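Uncharacterized protein YqbN (Bacillus subtilis, PDB 3KLU) is of unknown function but probably acts as an XkdN-like phage tail assembly chaperone. Local coordinates at residues R80-A83 / R84-V87; E88-V91 / Y92-F95; K98-R101 / E102-T106; D108-E111 / V112-V116; L127-A130 / I131-G135. One frame throughout, in Å; residues are numbered along the deposited sequence.

Interaction 1. Residues R80-A83 / R84-V87; sequences RFYA and RIAV
Ala83 O takes the amide of Val87 in a 2.9 Å bond, Val87 N to Ala83 O, with an N-H...O angle of 169°. One step back, Ala86 N reaches Tyr82 O at 2.9 Å, and Ile85 N reaches Phe81 O at 3.1 Å, so this is the regular i to i+4 ladder of helix 78-89. On the side chains, the work is done by the end of Ile85. Its CD1 methyl sits over one face of the Phe81 ring, 3.9 Å from the ring centroid and displaced toward the CZ rim, a CH-pi contact. The same methyl meets the Tyr82 ring at its edge, in plane, with Ile85 CD1 3.9 Å from Tyr82 CD1. Phe81 swings its ring under that methyl because CG is anti to the backbone N (chi1 170°), and its packing goes on against Ile54 and Leu57 of helix 51-60. Elsewhere on the helix Arg80 NE comes 3.7 Å from Arg84 CD. The two guanidinium groups have separate acidic partners, Asp108 for Arg80 and Glu60 for Arg84. Neighbouring like charges are therefore each matched by a carboxylate, which probably offsets their mutual repulsion, while one isoleucine methyl serves two aromatic rings.

Interaction 2. Residues E88-V91 / Y92-F95; sequences ETTV and YPTF
This is a turn contact, partly bridged by water, at the point where helix 78-89 gives way to the edge strand 90-92 and the chain then doubles back through Pro93 toward helix 98-103. Thr90 is the first residue to leave the helix, and its methyl carries the side-chain part of the contact: CG2 lies 3.9 Å from Pro93 CD and 3.1 Å from Pro93 O. The methyl is set there by the first torsion, which places CG2 anti to the backbone N and leaves OG1 beside that nitrogen (chi1 -60°). OG1 then turns to the helix end, bonded to Ala86 O and to Trp126 NE1.

No direct hydrogen bond joins 88-91 to 92-95. One water does it instead, donating to Val91 O at 3.1 Å and accepting from Thr94 N at 2.9 Å, and it lies in the plane of the Tyr92 ring, at its edge. The peptide before Pro93 is cis, which turns the chain sharply just after the strand. Beyond the turn, Pro93 O stands 4.2 Å above the plane of the Phe95 ring, over its centre, while that ring meets Trp126 edge-to-face. The outer side, with Val91 and Tyr92, is exposed. Both of these residues pair through their backbones with Ile45 of strand 44-46, which is the arrangement of a classic beta bulge at the outer strand of the small antiparallel sheet.

Interaction 3. Residues K98-R101 / E102-T106; sequences KELR and EAYKT
Leu100 CD2 packs 3.8 Å from Tyr104 CE2, and this is the close-packed side of the short helix 98-103. The two side chains run side by side in the same direction, and Leu100 O lies at the edge of the Tyr104 ring, in its plane. The same carbonyl accepts Tyr104 N at 3.1 Å.

The other side is looser and faces solvent. There Lys98 NZ and Glu102 OE2 form a salt bridge at 3.3 Å, weak as a hydrogen bond, and the aliphatic part of the lysine crosses the glutamate, with Lys98 CD 3.9 Å from Glu102 CG. A bend in the glutamate at chi2 (-92°) turns its carboxylate back toward the lysine.

The helix closes with a Schellman motif: Lys105 takes positive phi, Thr106 N binds Arg101 O at 3.0 Å, and Lys105 N binds Glu102 O at 2.8 Å. Arg101 lays one face of its guanidinium over Lys98 CA and finds its main acidic partner in Glu107. Leu100 and Tyr104 continue their packing onto Val112 and Val116, and Thr106 meets Glu111 and Arg115, so that helix 109-116 covers this flank.

Interaction 4. Residues D108-E111 / V112-V116; sequences DPVE and VAKRV
Glu111 lays its CG over one face of the Arg115 guanidinium, 3.6 Å from Arg115 CZ, and its carboxylate goes on to the arginine NE. This is an i to i+4 salt bridge on helix 109-116, whose start is N-capped by Asp108. Glu111 OE2 receives Arg115 NE at 2.8 Å through its anti lone pair. The bond is bent, with an N-H...O angle of 141°, and the oxygen lies somewhat out of the guanidinium plane. Carboxylate and guanidinium planes stand 73° apart, so the groups do not meet as a flat, two-bond pair. Glu111 gets there by folding: CG is anti to the backbone N (chi1 -171°) and the chain bends at chi2. The arginine, by contrast, is extended from CG to NE, and its NH1 goes on to Tyr104 O, just past the end of helix 98-103.

At the cap, Asp108 OD1 accepts from Val110 N in a weak bond of 3.3 Å, and its carboxylate is also paired with Arg80. The acidic group near the helix start would be expected to suit the positive end of the helix dipole. Lys114 runs alongside Val110 and touches it with CE, 4.0 Å from Val110 CG1. On the buried side, Val110 continues onto Ala83 and Tyr123, and Ala113 onto Trp126 and Phe95, which ties this helix to helices 78-89 and 120-133. Next to the cap, the methyl Val112 CG2 presses on the first turn, 3.3 Å from Asp108 O and 3.7 Å from Pro109 CA.

Interaction 5. Residues L127-A130 / I131-G135; sequences LNKA and IEING
A Schellman motif ends helix 120-133, with Gly135 at its C-prime position in positive phi, and this contact is the last turn leading into it. Gly135 N bonds back to Glu132 O at 2.9 Å, while Phe136 N reaches Ile131 O. One carbonyl here has two donors: Ala130 O receives Asn134 ND2 at 2.9 Å and, weakly, Asn134 N at 3.2 Å. The side-chain nitrogen ND2 comes from above the carbonyl plane, 43° out of it. Asn134 can fold back this way because its CG sits beside the backbone N (chi1 -78°). Its amide also has partners beyond the turn, with OD1 taking Ile49 N and ND2 reaching Thr89 OG1.

Farther round the helix, Lys129 NZ and Glu132 OE2 make a salt bridge at 3.0 Å, the lysine approaching from above the carboxylate plane. The lysine bends at chi2 and chi3 to get there, and its aliphatic part also lies against Ile133, with Lys129 CE 4.0 Å from Ile133 CD1. Ile133 then packs on Val26 and Phe46 of the sheet, and Ala130 on Ala86 of helix 78-89. With both ends of the asparagine amide bonded, its rotation is probably fixed, and the group joins the helix end to Ile49 and Thr89.

Overall arrangement
Helix 78-89 is the hub. Interaction 1 touches interaction 4 through the salt bridge Arg80 NH2 to Asp108 OD1, 2.8 Å, and meets interaction 5 where Ala86 CA lies 3.5 Å from Ala130 CB. Interaction 2 carries the same helix into the sheet, and its Phe95 fills in against 109-116, with Phe95 CD2 3.4 Å from Ala113 CB. Thr89 OG1 and Asn134 ND2, 2.8 Å apart in a probable hydrogen bond, join interactions 2 and 5. Interaction 3 is peripheral; it meets interaction 4 at Tyr104 O to Arg115 NH1, 2.9 Å, and interaction 2 where Leu100 CD1 lies 4.0 Å from Phe95 CD1. Its centre is about 24 Å from that of interaction 5.

Interaction 1. Residues R80-A83 / R84-V87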
loop_
_atom_site.group_PDB
_atom_site.type_symbol
_atom_site.label_atom_id
_atom_site.label_comp_id
_atom_site.label_asym_id
_atom_site.label_seq_id
_atom_site.Cartn_x
_atom_site.Cartn_y
_atom_site.Cartn_z
ATOM N N ARG A 80 -12.662 -2.690 -3.470
ATOM C CA ARG A 80 -11.859 -2.054 -4.472
ATOM C C ARG A 80 -11.100 -0.861 -3.914
ATOM O O ARG A 80 -9.935 -0.645 -4.220
ATOM C CB ARG A 80 -12.776 -1.603 -5.578
ATOM C CG ARG A 80 -12.074 -1.031 -6.719
ATOM C CD ARG A 80 -11.481 -2.123 -7.524
ATOM N NE ARG A 80 -10.654 -1.552 -8.571
ATOM C CZ ARG A 80 -9.905 -2.264 -9.396
ATOM N NH1 ARG A 80 -9.892 -3.588 -9.290
ATOM N NH2 ARG A 80 -9.161 -1.643 -10.306
ATOM N N PHE A 81 -11.801 -0.073 -3.112
ATOM C CA PHE A 81 -11.267 1.112 -2.451
ATOM C C PHE A 81 -10.050 0.741 -1.612
ATOM O O PHE A 81 -8.977 1.321 -1.768
ATOM C CB PHE A 81 -12.367 1.697 -1.565
ATOM C CG PHE A 81 -11.913 2.777 -0.637
ATOM C CD1 PHE A 81 -11.210 3.867 -1.108
ATOM C CD2 PHE A 81 -12.255 2.724 0.713
ATOM C CE1 PHE A 81 -10.851 4.905 -0.255
ATOM C CE2 PHE A 81 -11.904 3.754 1.586
ATOM C CZ PHE A 81 -11.196 4.857 1.099
ATOM N N TYR A 82 -10.208 -0.245 -0.745
ATOM C CA TYR A 82 -9.110 -0.657 0.107
ATOM C C TYR A 82 -7.941 -1.250 -0.663
ATOM O O TYR A 82 -6.776 -1.018 -0.343
ATOM C CB TYR A 82 -9.624 -1.640 1.158
ATOM C CG TYR A 82 -10.596 -0.984 2.088
ATOM C CD1 TYR A 82 -10.359 0.305 2.535
ATOM C CD2 TYR A 82 -11.753 -1.637 2.529
ATOM C CE1 TYR A 82 -11.234 0.949 3.400
ATOM C CE2 TYR A 82 -12.650 -0.999 3.407
ATOM C CZ TYR A 82 -12.370 0.305 3.836
ATOM O OH TYR A 82 -13.194 0.995 4.703
ATOM N N ALA A 83 -8.269 -2.006 -1.700
ATOM C CA ALA A 83 -7.246 -2.643 -2.500
ATOM C C ALA A 83 -6.404 -1.553 -3.152
ATOM O O ALA A 83 -5.165 -1.629 -3.160
ATOM C CB ALA A 83 -7.890 -3.560 -3.566
ATOM N N ARG A 84 -7.069 -0.543 -3.704
ATOM C CA ARG A 84 -6.344 0.532 -4.349
ATOM C C ARG A 84 -5.453 1.206 -3.306
ATOM O O ARG A 84 -4.326 1.560 -3.600
ATOM C CB ARG A 84 -7.305 1.564 -4.942
ATOM C CG ARG A 84 -8.506 1.019 -5.677
ATOM C CD ARG A 84 -8.287 0.851 -7.161
ATOM N NE ARG A 84 -7.580 1.978 -7.772
ATOM C CZ ARG A 84 -8.093 3.182 -7.995
ATOM N NH1 ARG A 84 -9.348 3.462 -7.656
ATOM N NH2 ARG A 84 -7.344 4.111 -8.584
ATOM N N ILE A 85 -5.940 1.379 -2.079
ATOM C CA ILE A 85 -5.123 2.018 -1.038
ATOM C C ILE A 85 -3.833 1.210 -0.803
ATOM O O ILE A 85 -2.700 1.783 -0.712
ATOM C CB ILE A 85 -5.887 2.112 0.317
ATOM C CG1 ILE A 85 -7.114 3.018 0.188
ATOM C CG2 ILE A 85 -4.948 2.633 1.390
ATOM C CD1 ILE A 85 -7.959 3.146 1.482
ATOM N N ALA A 86 -4.014 -0.113 -0.693
ATOM C CA ALA A 86 -2.909 -1.043 -0.468
ATOM C C ALA A 86 -1.892 -0.970 -1.607
ATOM O O ALA A 86 -0.674 -0.881 -1.362
ATOM C CB ALA A 86 -3.451 -2.496 -0.325
ATOM N N VAL A 87 -2.385 -1.015 -2.848
ATOM C CA VAL A 87 -1.489 -0.922 -3.990
ATOM C C VAL A 87 -0.603 0.325 -3.852
ATOM O O VAL A 87 0.601 0.234 -3.962
ATOM C CB VAL A 87 -2.301 -0.872 -5.324
ATOM C CG1 VAL A 87 -1.409 -0.346 -6.505
ATOM C CG2 VAL A 87 -2.779 -2.288 -5.675
#

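Interaction 2. Residues E88-V91 / Y92-F95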
loop_
_atom_site.group_PDB
_atom_site.type_symbol
_atom_site.label_atom_id
_atom_site.label_comp_id
_atom_site.label_asym_id
_atom_site.label_seq_id
_atom_site.Cartn_x
_atom_site.Cartn_y
_atom_site.Cartn_z
ATOM N N GLU A 88 -1.208 1.479 -3.567
ATOM C CA GLU A 88 -0.453 2.735 -3.452
ATOM C C GLU A 88 0.379 2.890 -2.138
ATOM O O GLU A 88 1.412 3.572 -2.086
ATOM C CB GLU A 88 -1.421 3.894 -3.678
ATOM C CG GLU A 88 -1.889 3.926 -5.132
ATOM C CD GLU A 88 -2.915 5.027 -5.422
ATOM O OE1 GLU A 88 -2.956 6.047 -4.689
ATOM O OE2 GLU A 88 -3.681 4.887 -6.402
ATOM N N THR A 89 -0.045 2.209 -1.089
ATOM C CA THR A 89 0.720 2.231 0.147
ATOM C C THR A 89 1.931 1.289 0.009
ATOM O O THR A 89 2.867 1.337 0.800
ATOM C CB THR A 89 -0.167 1.735 1.269
ATOM O OG1 THR A 89 -1.271 2.631 1.371
ATOM C CG2 THR A 89 0.579 1.611 2.584
ATOM N N THR A 90 1.911 0.425 -1.001
ATOM C CA THR A 90 3.009 -0.519 -1.153
ATOM C C THR A 90 4.057 -0.043 -2.117
ATOM O O THR A 90 3.846 -0.077 -3.327
ATOM C CB THR A 90 2.477 -1.890 -1.587
ATOM O OG1 THR A 90 1.569 -2.369 -0.591
ATOM C CG2 THR A 90 3.604 -2.892 -1.731
ATOM N N VAL A 91 5.204 0.346 -1.561
ATOM C CA VAL A 91 6.326 0.880 -2.327
ATOM C C VAL A 91 7.069 -0.158 -3.165
ATOM O O VAL A 91 7.490 0.117 -4.288
ATOM C CB VAL A 91 7.381 1.527 -1.378
ATOM C CG1 VAL A 91 8.299 2.400 -2.170
ATOM C CG2 VAL A 91 6.698 2.305 -0.271
ATOM N N TYR A 92 7.287 -1.323 -2.551
ATOM C CA TYR A 92 7.985 -2.439 -3.179
ATOM C C TYR A 92 7.317 -3.688 -2.638
ATOM O O TYR A 92 7.363 -3.965 -1.421
ATOM C CB TYR A 92 9.466 -2.426 -2.797
ATOM C CG TYR A 92 10.262 -3.608 -3.314
ATOM C CD1 TYR A 92 10.454 -3.790 -4.689
ATOM C CD2 TYR A 92 10.861 -4.522 -2.444
ATOM C CE1 TYR A 92 11.224 -4.832 -5.195
ATOM C CE2 TYR A 92 11.644 -5.571 -2.951
ATOM C CZ TYR A 92 11.821 -5.702 -4.334
ATOM O OH TYR A 92 12.667 -6.644 -4.853
ATOM N N PRO A 93 6.694 -4.485 -3.533
ATOM C CA PRO A 93 6.639 -4.218 -4.972
ATOM C C PRO A 93 5.481 -3.289 -5.323
ATOM O O PRO A 93 4.451 -3.342 -4.683
ATOM C CB PRO A 93 6.446 -5.623 -5.544
ATOM C CG PRO A 93 5.411 -6.190 -4.589
ATOM C CD PRO A 93 5.886 -5.684 -3.194
ATOM N N THR A 94 5.639 -2.417 -6.317
ATOM C CA THR A 94 4.511 -1.582 -6.680
ATOM C C THR A 94 3.826 -2.301 -7.828
ATOM O O THR A 94 4.393 -2.475 -8.908
ATOM C CB THR A 94 4.908 -0.156 -7.121
ATOM O OG1 THR A 94 3.791 0.492 -7.768
ATOM C CG2 THR A 94 6.051 -0.208 -8.032
ATOM N N PHE A 95 2.588 -2.712 -7.575
ATOM C CA PHE A 95 1.799 -3.469 -8.550
ATOM C C PHE A 95 1.385 -2.752 -9.815
ATOM O O PHE A 95 0.789 -3.352 -10.729
ATOM C CB PHE A 95 0.591 -4.079 -7.842
ATOM C CG PHE A 95 0.984 -5.043 -6.781
ATOM C CD1 PHE A 95 1.882 -6.073 -7.079
ATOM C CD2 PHE A 95 0.458 -4.952 -5.502
ATOM C CE1 PHE A 95 2.259 -7.021 -6.116
ATOM C CE2 PHE A 95 0.817 -5.891 -4.500
ATOM C CZ PHE A 95 1.717 -6.928 -4.811
HETATM O O HOH W 1 8.464 -1.737 -6.546
#

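Interaction 3. Residues K98-R101 / E102-T106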
loop_
_atom_site.group_PDB
_atom_site.type_symbol
_atom_site.label_atom_id
_atom_site.label_comp_id
_atom_site.label_asym_id
_atom_site.label_seq_id
_atom_site.Cartn_x
_atom_site.Cartn_y
_atom_site.Cartn_z
ATOM N N LYS A 98 4.995 -1.544 -14.814
ATOM C CA LYS A 98 4.768 -2.106 -16.132
ATOM C C LYS A 98 5.264 -3.534 -16.190
ATOM O O LYS A 98 4.624 -4.392 -16.782
ATOM C CB LYS A 98 5.515 -1.313 -17.204
ATOM C CG LYS A 98 5.259 -1.844 -18.603
ATOM C CD LYS A 98 3.762 -1.972 -18.829
ATOM C CE LYS A 98 3.384 -2.152 -20.295
ATOM N NZ LYS A 98 1.911 -2.427 -20.442
ATOM N N GLU A 99 6.410 -3.788 -15.579
ATOM C CA GLU A 99 6.976 -5.130 -15.631
ATOM C C GLU A 99 6.016 -6.152 -15.026
ATOM O O GLU A 99 5.866 -7.266 -15.545
ATOM C CB GLU A 99 8.310 -5.156 -14.905
ATOM C CG GLU A 99 9.223 -6.266 -15.314
ATOM C CD GLU A 99 10.514 -6.233 -14.503
ATOM O OE1 GLU A 99 10.729 -5.198 -13.807
ATOM O OE2 GLU A 99 11.305 -7.221 -14.561
ATOM N N LEU A 100 5.352 -5.782 -13.939
ATOM C CA LEU A 100 4.409 -6.709 -13.317
ATOM C C LEU A 100 3.129 -6.787 -14.101
ATOM O O LEU A 100 2.524 -7.842 -14.181
ATOM C CB LEU A 100 4.102 -6.307 -11.868
ATOM C CG LEU A 100 5.272 -6.666 -10.957
ATOM C CD1 LEU A 100 5.026 -6.128 -9.523
ATOM C CD2 LEU A 100 5.489 -8.209 -10.951
ATOM N N ARG A 101 2.695 -5.678 -14.685
ATOM C CA ARG A 101 1.445 -5.721 -15.455
ATOM C C ARG A 101 1.627 -6.637 -16.673
ATOM O O ARG A 101 0.725 -7.424 -17.021
ATOM C CB ARG A 101 1.034 -4.308 -15.878
ATOM C CG ARG A 101 0.298 -3.553 -14.791
ATOM C CD ARG A 101 -0.198 -2.170 -15.239
ATOM N NE ARG A 101 0.866 -1.185 -15.159
ATOM C CZ ARG A 101 1.341 -0.516 -16.201
ATOM N NH1 ARG A 101 0.845 -0.726 -17.408
ATOM N NH2 ARG A 101 2.312 0.366 -16.033
ATOM N N GLU A 102 2.801 -6.539 -17.292
ATOM C CA GLU A 102 3.148 -7.367 -18.443
ATOM C C GLU A 102 3.197 -8.830 -18.029
ATOM O O GLU A 102 2.402 -9.639 -18.501
ATOM C CB GLU A 102 4.532 -7.010 -19.001
ATOM C CG GLU A 102 4.642 -5.642 -19.635
ATOM C CD GLU A 102 4.373 -5.649 -21.128
ATOM O OE1 GLU A 102 5.282 -6.040 -21.896
ATOM O OE2 GLU A 102 3.251 -5.266 -21.524
ATOM N N ALA A 103 4.119 -9.153 -17.128
ATOM C CA ALA A 103 4.315 -10.545 -16.697
ATOM C C ALA A 103 3.086 -11.287 -16.223
ATOM O O ALA A 103 2.936 -12.467 -16.519
ATOM C CB ALA A 103 5.379 -10.623 -15.616
ATOM N N TYR A 104 2.220 -10.624 -15.473
ATOM C CA TYR A 104 1.045 -11.298 -14.975
ATOM C C TYR A 104 -0.132 -11.114 -15.895
ATOM O O TYR A 104 -1.238 -11.565 -15.609
ATOM C CB TYR A 104 0.743 -10.806 -13.566
ATOM C CG TYR A 104 1.652 -11.462 -12.555
ATOM C CD1 TYR A 104 1.299 -12.673 -11.954
ATOM C CD2 TYR A 104 2.877 -10.891 -12.226
ATOM C CE1 TYR A 104 2.128 -13.291 -11.053
ATOM C CE2 TYR A 104 3.725 -11.499 -11.324
ATOM C CZ TYR A 104 3.347 -12.703 -10.737
ATOM O OH TYR A 104 4.207 -13.319 -9.846
ATOM N N LYS A 105 0.120 -10.439 -17.006
ATOM C CA LYS A 105 -0.888 -10.195 -18.015
ATOM C C LYS A 105 -2.214 -9.564 -17.578
ATOM O O LYS A 105 -3.291 -10.115 -17.794
ATOM C CB LYS A 105 -1.130 -11.491 -18.789
ATOM C CG LYS A 105 0.115 -11.933 -19.574
ATOM C CD LYS A 105 0.385 -13.424 -19.431
ATOM C CE LYS A 105 1.712 -13.815 -20.105
ATOM N NZ LYS A 105 2.892 -12.949 -19.712
ATOM N N THR A 106 -2.117 -8.407 -16.934
ATOM C CA THR A 106 -3.301 -7.643 -16.548
ATOM C C THR A 106 -2.877 -6.208 -16.237
ATOM O O THR A 106 -1.819 -5.962 -15.649
ATOM C CB THR A 106 -4.063 -8.272 -15.364
ATOM O OG1 THR A 106 -5.128 -7.397 -14.975
ATOM C CG2 THR A 106 -3.129 -8.547 -14.185
#

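Interaction 4. Residues D108-E111 / V112-V116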
loop_
_atom_site.group_PDB
_atom_site.type_symbol
_atom_site.label_atom_id
_atom_site.label_comp_id
_atom_site.label_asym_id
_atom_site.label_seq_id
_atom_site.Cartn_x
_atom_site.Cartn_y
_atom_site.Cartn_z
ATOM N N ASP A 108 -4.709 -4.240 -14.514
ATOM C CA ASP A 108 -5.330 -3.901 -13.238
ATOM C C ASP A 108 -4.363 -4.211 -12.097
ATOM O O ASP A 108 -4.138 -5.386 -11.763
ATOM C CB ASP A 108 -6.606 -4.695 -13.044
ATOM C CG ASP A 108 -7.414 -4.204 -11.862
ATOM O OD1 ASP A 108 -6.990 -3.212 -11.223
ATOM O OD2 ASP A 108 -8.470 -4.819 -11.572
ATOM N N PRO A 109 -3.780 -3.155 -11.490
ATOM C CA PRO A 109 -2.825 -3.283 -10.390
ATOM C C PRO A 109 -3.375 -4.109 -9.230
ATOM O O PRO A 109 -2.613 -4.786 -8.537
ATOM C CB PRO A 109 -2.525 -1.831 -10.002
ATOM C CG PRO A 109 -2.859 -1.056 -11.253
ATOM C CD PRO A 109 -4.098 -1.735 -11.743
ATOM N N VAL A 110 -4.681 -4.075 -9.020
ATOM C CA VAL A 110 -5.281 -4.857 -7.947
ATOM C C VAL A 110 -5.281 -6.342 -8.331
ATOM O O VAL A 110 -5.150 -7.227 -7.478
ATOM C CB VAL A 110 -6.732 -4.402 -7.671
ATOM C CG1 VAL A 110 -7.441 -5.408 -6.736
ATOM C CG2 VAL A 110 -6.718 -2.983 -7.047
ATOM N N GLU A 111 -5.405 -6.618 -9.617
ATOM C CA GLU A 111 -5.401 -8.012 -10.101
ATOM C C GLU A 111 -3.932 -8.481 -10.051
ATOM O O GLU A 111 -3.640 -9.622 -9.693
ATOM C CB GLU A 111 -5.962 -8.058 -11.542
ATOM C CG GLU A 111 -6.232 -9.424 -12.138
ATOM C CD GLU A 111 -6.998 -10.351 -11.225
ATOM O OE1 GLU A 111 -7.947 -9.919 -10.519
ATOM O OE2 GLU A 111 -6.643 -11.550 -11.233
ATOM N N VAL A 112 -3.010 -7.579 -10.382
ATOM C CA VAL A 112 -1.611 -7.927 -10.298
ATOM C C VAL A 112 -1.379 -8.386 -8.857
ATOM O O VAL A 112 -0.760 -9.414 -8.618
ATOM C CB VAL A 112 -0.649 -6.710 -10.553
ATOM C CG1 VAL A 112 0.822 -7.227 -10.478
ATOM C CG2 VAL A 112 -0.907 -6.056 -11.890
ATOM N N ALA A 113 -1.876 -7.621 -7.894
ATOM C CA ALA A 113 -1.689 -8.009 -6.496
ATOM C C ALA A 113 -2.272 -9.396 -6.200
ATOM O O ALA A 113 -1.621 -10.219 -5.544
ATOM C CB ALA A 113 -2.324 -6.946 -5.530
ATOM N N LYS A 114 -3.469 -9.675 -6.697
ATOM C CA LYS A 114 -4.082 -10.981 -6.422
ATOM C C LYS A 114 -3.319 -12.130 -7.065
ATOM O O LYS A 114 -3.260 -13.216 -6.520
ATOM C CB LYS A 114 -5.537 -11.002 -6.869
ATOM C CG LYS A 114 -6.440 -10.161 -5.978
ATOM C CD LYS A 114 -7.810 -10.024 -6.649
ATOM C CE LYS A 114 -8.731 -9.135 -5.857
ATOM N NZ LYS A 114 -8.741 -9.581 -4.446
ATOM N N ARG A 115 -2.731 -11.887 -8.225
ATOM C CA ARG A 115 -1.938 -12.936 -8.840
ATOM C C ARG A 115 -0.577 -13.075 -8.148
ATOM O O ARG A 115 -0.066 -14.180 -8.031
ATOM C CB ARG A 115 -1.812 -12.660 -10.341
ATOM C CG ARG A 115 -3.206 -12.601 -10.968
ATOM C CD ARG A 115 -3.212 -12.378 -12.461
ATOM N NE ARG A 115 -4.600 -12.339 -12.934
ATOM C CZ ARG A 115 -4.967 -12.106 -14.201
ATOM N NH1 ARG A 115 -4.056 -11.876 -15.136
ATOM N NH2 ARG A 115 -6.251 -12.133 -14.545
ATOM N N VAL A 116 0.003 -11.985 -7.639
ATOM C CA VAL A 116 1.296 -12.096 -6.943
ATOM C C VAL A 116 1.105 -12.721 -5.552
ATOM O O VAL A 116 1.806 -13.649 -5.190
ATOM C CB VAL A 116 2.002 -10.718 -6.721
ATOM C CG1 VAL A 116 3.283 -10.924 -5.865
ATOM C CG2 VAL A 116 2.368 -10.050 -8.070
#

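Interaction 5. Residues L127-A130 / I131-G135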
loop_
_atom_site.group_PDB
_atom_site.type_symbol
_atom_site.label_atom_id
_atom_site.label_comp_id
_atom_site.label_asym_id
_atom_site.label_seq_id
_atom_site.Cartn_x
_atom_site.Cartn_y
_atom_site.Cartn_z
ATOM N N LEU A 127 -3.466 -6.571 2.678
ATOM C CA LEU A 127 -4.492 -5.540 2.759
ATOM C C LEU A 127 -4.514 -4.919 4.118
ATOM O O LEU A 127 -4.432 -3.697 4.256
ATOM C CB LEU A 127 -5.865 -6.110 2.488
ATOM C CG LEU A 127 -6.247 -6.199 1.017
ATOM C CD1 LEU A 127 -7.588 -6.890 0.890
ATOM C CD2 LEU A 127 -6.343 -4.820 0.419
ATOM N N ASN A 128 -4.616 -5.758 5.143
ATOM C CA ASN A 128 -4.670 -5.218 6.486
ATOM C C ASN A 128 -3.408 -4.466 6.879
ATOM O O ASN A 128 -3.489 -3.434 7.518
ATOM C CB ASN A 128 -4.980 -6.332 7.492
ATOM C CG ASN A 128 -6.220 -7.103 7.119
ATOM O OD1 ASN A 128 -7.209 -6.529 6.673
ATOM N ND2 ASN A 128 -6.178 -8.418 7.294
ATOM N N LYS A 129 -2.231 -4.951 6.516
ATOM C CA LYS A 129 -1.040 -4.200 6.898
ATOM C C LYS A 129 -1.106 -2.783 6.309
ATOM O O LYS A 129 -0.747 -1.809 6.960
ATOM C CB LYS A 129 0.240 -4.870 6.402
ATOM C CG LYS A 129 1.526 -4.135 6.886
ATOM C CD LYS A 129 1.870 -4.548 8.342
ATOM C CE LYS A 129 2.428 -3.381 9.141
ATOM N NZ LYS A 129 2.900 -3.822 10.497
ATOM N N ALA A 130 -1.548 -2.694 5.061
ATOM C CA ALA A 130 -1.652 -1.417 4.358
ATOM C C ALA A 130 -2.608 -0.479 5.080
ATOM O O ALA A 130 -2.311 0.694 5.290
ATOM C CB ALA A 130 -2.136 -1.657 2.930
ATOM N N ILE A 131 -3.767 -1.007 5.448
ATOM C CA ILE A 131 -4.777 -0.226 6.143
ATOM C C ILE A 131 -4.192 0.269 7.463
ATOM O O ILE A 131 -4.408 1.403 7.876
ATOM C CB ILE A 131 -6.018 -1.086 6.417
ATOM C CG1 ILE A 131 -6.597 -1.554 5.089
ATOM C CG2 ILE A 131 -7.041 -0.317 7.209
ATOM C CD1 ILE A 131 -6.767 -0.434 4.099
ATOM N N GLU A 132 -3.424 -0.603 8.099
ATOM C CA GLU A 132 -2.793 -0.301 9.362
ATOM C C GLU A 132 -1.699 0.731 9.169
ATOM O O GLU A 132 -1.584 1.653 9.960
ATOM C CB GLU A 132 -2.206 -1.583 9.954
ATOM C CG GLU A 132 -1.327 -1.366 11.194
ATOM C CD GLU A 132 -0.530 -2.610 11.570
ATOM O OE1 GLU A 132 -1.092 -3.727 11.497
ATOM O OE2 GLU A 132 0.653 -2.463 11.940
ATOM N N ILE A 133 -0.875 0.559 8.137
ATOM C CA ILE A 133 0.192 1.503 7.846
ATOM C C ILE A 133 -0.354 2.949 7.622
ATOM O O ILE A 133 0.377 3.934 7.795
ATOM C CB ILE A 133 0.958 1.062 6.580
ATOM C CG1 ILE A 133 1.886 -0.116 6.906
ATOM C CG2 ILE A 133 1.777 2.234 6.012
ATOM C CD1 ILE A 133 3.094 0.244 7.702
ATOM N N ASN A 134 -1.627 3.078 7.240
ATOM C CA ASN A 134 -2.196 4.386 7.007
ATOM C C ASN A 134 -2.911 4.897 8.257
ATOM O O ASN A 134 -3.810 5.734 8.164
ATOM C CB ASN A 134 -3.165 4.313 5.822
ATOM C CG ASN A 134 -2.454 4.296 4.507
ATOM O OD1 ASN A 134 -1.879 5.289 4.098
ATOM N ND2 ASN A 134 -2.456 3.158 3.846
ATOM N N GLY A 135 -2.509 4.374 9.417
ATOM C CA GLY A 135 -3.108 4.763 10.686
ATOM C C GLY A 135 -4.555 4.372 10.946
ATOM O O GLY A 135 -5.142 4.810 11.926
#